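Major extracellular endoglucanase (Xanthomonas campestris pv. campestris, PDB 4TUF) hydrolyses internal beta-1,4-glucosidic linkages of cellulose, lichenin and cereal beta-glucans, the chain here being its family 5 catalytic domain. Local coordinates at residues A296-L301 against R341-T346. Residues are numbered along the deposited sequence; the frame is centred on the assembly and turned at random.
Sequences ALVKYL and RTLWGT
V298 and L343 bring helices 288-303 and 334-344 together, their CA atoms 5.7 Å apart. With CG1 anti to the backbone N (chi1 168°), V298 reaches across and sets that methyl against the flank of L343, where it lies 3.8 Å from L343 CB and equally near its CA, so the methyl meets the base of the leucine rather than its branches. One of those branches serves the next turn of helix 288-303: the side chain of L343 leaves its helix with CG anti to the backbone N (chi1 174°), and its CD1 comes 3.7 Å from L301 CB, with L301 CD1 close by as well. This is the tight, buried side, and it continues inward to the barrel wall, where L301 rests on L276 and L343 on F279 of strand 276-280.

Toward solvent the fit thins out. T342 offers V298 just its methyl, CG2 standing 3.9 Å from V298 CG1, while its OG1 is hydrogen-bonded back to T338 O in its own helix. The contact across the two segments is wholly apolar. One turn on, helix 334-344 stops in a Schellman motif: G345 takes positive phi as the C-prime residue, and T346 N bonds to R341 O at 2.9 Å. Two neighbouring helices packed side by side on the outside of a parallel beta-barrel are characteristic of the TIM-barrel fold of glycosyl hydrolase family 5.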
ATOM      1  N   ALA A 296      13.359   2.317 -15.066  1.00 51.14           N
ATOM      2  CA  ALA A 296      12.669   3.408 -15.753  1.00 47.98           C
ATOM      3  C   ALA A 296      11.613   4.076 -14.873  1.00 54.61           C
ATOM      4  O   ALA A 296      11.435   5.295 -14.929  1.00 58.24           O
ATOM      5  CB  ALA A 296      12.032   2.898 -17.035  1.00 44.33           C
ATOM      6  N   LEU A 297      10.910   3.277 -14.073  1.00 51.79           N
ATOM      7  CA  LEU A 297       9.892   3.803 -13.168  1.00 45.74           C
ATOM      8  C   LEU A 297      10.515   4.744 -12.147  1.00 54.46           C
ATOM      9  O   LEU A 297       9.981   5.821 -11.877  1.00 57.60           O
ATOM     10  CB  LEU A 297       9.153   2.672 -12.456  1.00 38.50           C
ATOM     11  CG  LEU A 297       8.126   3.127 -11.409  1.00 41.79           C
ATOM     12  CD1 LEU A 297       7.045   3.988 -12.048  1.00 47.20           C
ATOM     13  CD2 LEU A 297       7.495   1.943 -10.677  1.00 40.11           C
ATOM     14  N   VAL A 298      11.650   4.335 -11.588  1.00 55.49           N
ATOM     15  CA  VAL A 298      12.368   5.161 -10.622  1.00 55.71           C
ATOM     16  C   VAL A 298      12.822   6.467 -11.272  1.00 56.47           C
ATOM     17  O   VAL A 298      12.637   7.547 -10.709  1.00 56.42           O
ATOM     18  CB  VAL A 298      13.578   4.411 -10.032  1.00 54.31           C
ATOM     19  CG1 VAL A 298      14.475   5.362  -9.258  1.00 48.96           C
ATOM     20  CG2 VAL A 298      13.100   3.269  -9.141  1.00 48.79           C
ATOM     21  N   LYS A 299      13.393   6.364 -12.468  1.00 56.97           N
ATOM     22  CA  LYS A 299      13.806   7.540 -13.230  1.00 56.19           C
ATOM     23  C   LYS A 299      12.629   8.494 -13.452  1.00 54.31           C
ATOM     24  O   LYS A 299      12.772   9.710 -13.321  1.00 55.87           O
ATOM     25  CB  LYS A 299      14.412   7.117 -14.572  1.00 56.09           C
ATOM     26  CG  LYS A 299      14.971   8.260 -15.415  1.00 55.57           C
ATOM     27  CD  LYS A 299      15.262   7.787 -16.838  1.00 56.54           C
ATOM     28  CE  LYS A 299      15.770   8.919 -17.716  1.00 65.78           C
ATOM     29  NZ  LYS A 299      17.148   9.352 -17.336  1.00 74.48           N
ATOM     30  N   TYR A 300      11.462   7.938 -13.769  1.00 52.48           N
ATOM     31  CA  TYR A 300      10.268   8.746 -14.007  1.00 46.69           C
ATOM     32  C   TYR A 300       9.726   9.356 -12.716  1.00 51.05           C
ATOM     33  O   TYR A 300       9.323  10.517 -12.694  1.00 51.81           O
ATOM     34  CB  TYR A 300       9.182   7.911 -14.687  1.00 41.63           C
ATOM     35  CG  TYR A 300       7.839   8.596 -14.748  1.00 42.33           C
ATOM     36  CD1 TYR A 300       7.573   9.561 -15.711  1.00 41.62           C
ATOM     37  CD2 TYR A 300       6.833   8.280 -13.839  1.00 38.11           C
ATOM     38  CE1 TYR A 300       6.348  10.195 -15.768  1.00 41.37           C
ATOM     39  CE2 TYR A 300       5.602   8.911 -13.889  1.00 37.88           C
ATOM     40  CZ  TYR A 300       5.366   9.865 -14.856  1.00 44.95           C
ATOM     41  OH  TYR A 300       4.148  10.495 -14.911  1.00 48.19           O
ATOM     42  N   LEU A 301       9.713   8.567 -11.645  1.00 54.33           N
ATOM     43  CA  LEU A 301       9.267   9.054 -10.344  1.00 49.00           C
ATOM     44  C   LEU A 301      10.116  10.237  -9.875  1.00 56.86           C
ATOM     45  O   LEU A 301       9.577  11.263  -9.451  1.00 56.29           O
ATOM     46  CB  LEU A 301       9.311   7.931  -9.308  1.00 45.61           C
ATOM     47  CG  LEU A 301       8.240   6.844  -9.406  1.00 42.53           C
ATOM     48  CD1 LEU A 301       8.493   5.743  -8.380  1.00 38.01           C
ATOM     49  CD2 LEU A 301       6.860   7.443  -9.225  1.00 36.44           C
ATOM     50  N   ARG A 341      17.268   3.113  -2.856  1.00 45.85           N
ATOM     51  CA  ARG A 341      18.037   4.234  -2.324  1.00 47.32           C
ATOM     52  C   ARG A 341      18.218   5.302  -3.393  1.00 52.66           C
ATOM     53  O   ARG A 341      18.276   6.493  -3.089  1.00 55.08           O
ATOM     54  CB  ARG A 341      19.388   3.765  -1.787  1.00 42.96           C
ATOM     55  CG  ARG A 341      19.249   2.828  -0.600  1.00 45.17           C
ATOM     56  CD  ARG A 341      20.565   2.561   0.098  1.00 48.15           C
ATOM     57  NE  ARG A 341      20.405   1.584   1.174  1.00 51.22           N
ATOM     58  CZ  ARG A 341      20.805   0.318   1.105  1.00 51.12           C
ATOM     59  NH1 ARG A 341      21.410  -0.137   0.014  1.00 52.73           N
ATOM     60  NH2 ARG A 341      20.610  -0.490   2.134  1.00 49.76           N
ATOM     61  N   THR A 342      18.288   4.866  -4.645  1.00 49.85           N
ATOM     62  CA  THR A 342      18.327   5.785  -5.771  1.00 46.83           C
ATOM     63  C   THR A 342      17.051   6.617  -5.808  1.00 48.34           C
ATOM     64  O   THR A 342      17.103   7.837  -5.929  1.00 53.45           O
ATOM     65  CB  THR A 342      18.500   5.034  -7.100  1.00 46.79           C
ATOM     66  OG1 THR A 342      19.836   4.525  -7.183  1.00 47.47           O
ATOM     67  CG2 THR A 342      18.239   5.959  -8.285  1.00 44.06           C
ATOM     68  N   LEU A 343      15.911   5.943  -5.690  1.00 49.24           N
ATOM     69  CA  LEU A 343      14.614   6.609  -5.633  1.00 47.89           C
ATOM     70  C   LEU A 343      14.530   7.572  -4.452  1.00 48.02           C
ATOM     71  O   LEU A 343      14.069   8.703  -4.597  1.00 53.00           O
ATOM     72  CB  LEU A 343      13.485   5.578  -5.545  1.00 41.14           C
ATOM     73  CG  LEU A 343      12.076   6.142  -5.340  1.00 44.07           C
ATOM     74  CD1 LEU A 343      11.624   6.922  -6.567  1.00 44.53           C
ATOM     75  CD2 LEU A 343      11.081   5.043  -4.998  1.00 41.71           C
ATOM     76  N   TRP A 344      14.985   7.118  -3.288  1.00 45.25           N
ATOM     77  CA  TRP A 344      14.904   7.908  -2.060  1.00 48.73           C
ATOM     78  C   TRP A 344      15.833   9.124  -2.058  1.00 55.63           C
ATOM     79  O   TRP A 344      15.605  10.078  -1.313  1.00 62.99           O
ATOM     80  CB  TRP A 344      15.229   7.039  -0.848  1.00 41.14           C
ATOM     81  CG  TRP A 344      14.307   5.882  -0.643  1.00 42.62           C
ATOM     82  CD1 TRP A 344      13.052   5.723  -1.159  1.00 39.83           C
ATOM     83  CD2 TRP A 344      14.572   4.709   0.138  1.00 45.06           C
ATOM     84  NE1 TRP A 344      12.518   4.524  -0.743  1.00 38.67           N
ATOM     85  CE2 TRP A 344      13.434   3.882   0.051  1.00 44.20           C
ATOM     86  CE3 TRP A 344      15.665   4.277   0.904  1.00 46.64           C
ATOM     87  CZ2 TRP A 344      13.356   2.648   0.701  1.00 46.96           C
ATOM     88  CZ3 TRP A 344      15.584   3.053   1.551  1.00 44.12           C
ATOM     89  CH2 TRP A 344      14.437   2.254   1.446  1.00 45.82           C
ATOM     90  N   GLY A 345      16.882   9.087  -2.877  1.00 51.39           N
ATOM     91  CA  GLY A 345      17.854  10.167  -2.910  1.00 59.82           C
ATOM     92  C   GLY A 345      18.884  10.022  -1.804  1.00 74.08           C
ATOM     93  O   GLY A 345      19.342  11.010  -1.225  1.00 78.21           O
ATOM     94  N   THR A 346      19.248   8.775  -1.516  1.00 79.29           N
ATOM     95  CA  THR A 346      20.164   8.459  -0.425  1.00 86.37           C
ATOM     96  C   THR A 346      21.352   7.617  -0.902  1.00 84.89           C
ATOM     97  O   THR A 346      22.233   8.104  -1.613  1.00 81.53           O
ATOM     98  CB  THR A 346      19.436   7.703   0.711  1.00 87.61           C
ATOM     99  OG1 THR A 346      18.821   6.520   0.182  1.00 87.96           O
ATOM    100  CG2 THR A 346      18.363   8.583   1.346  1.00 82.13           C
TER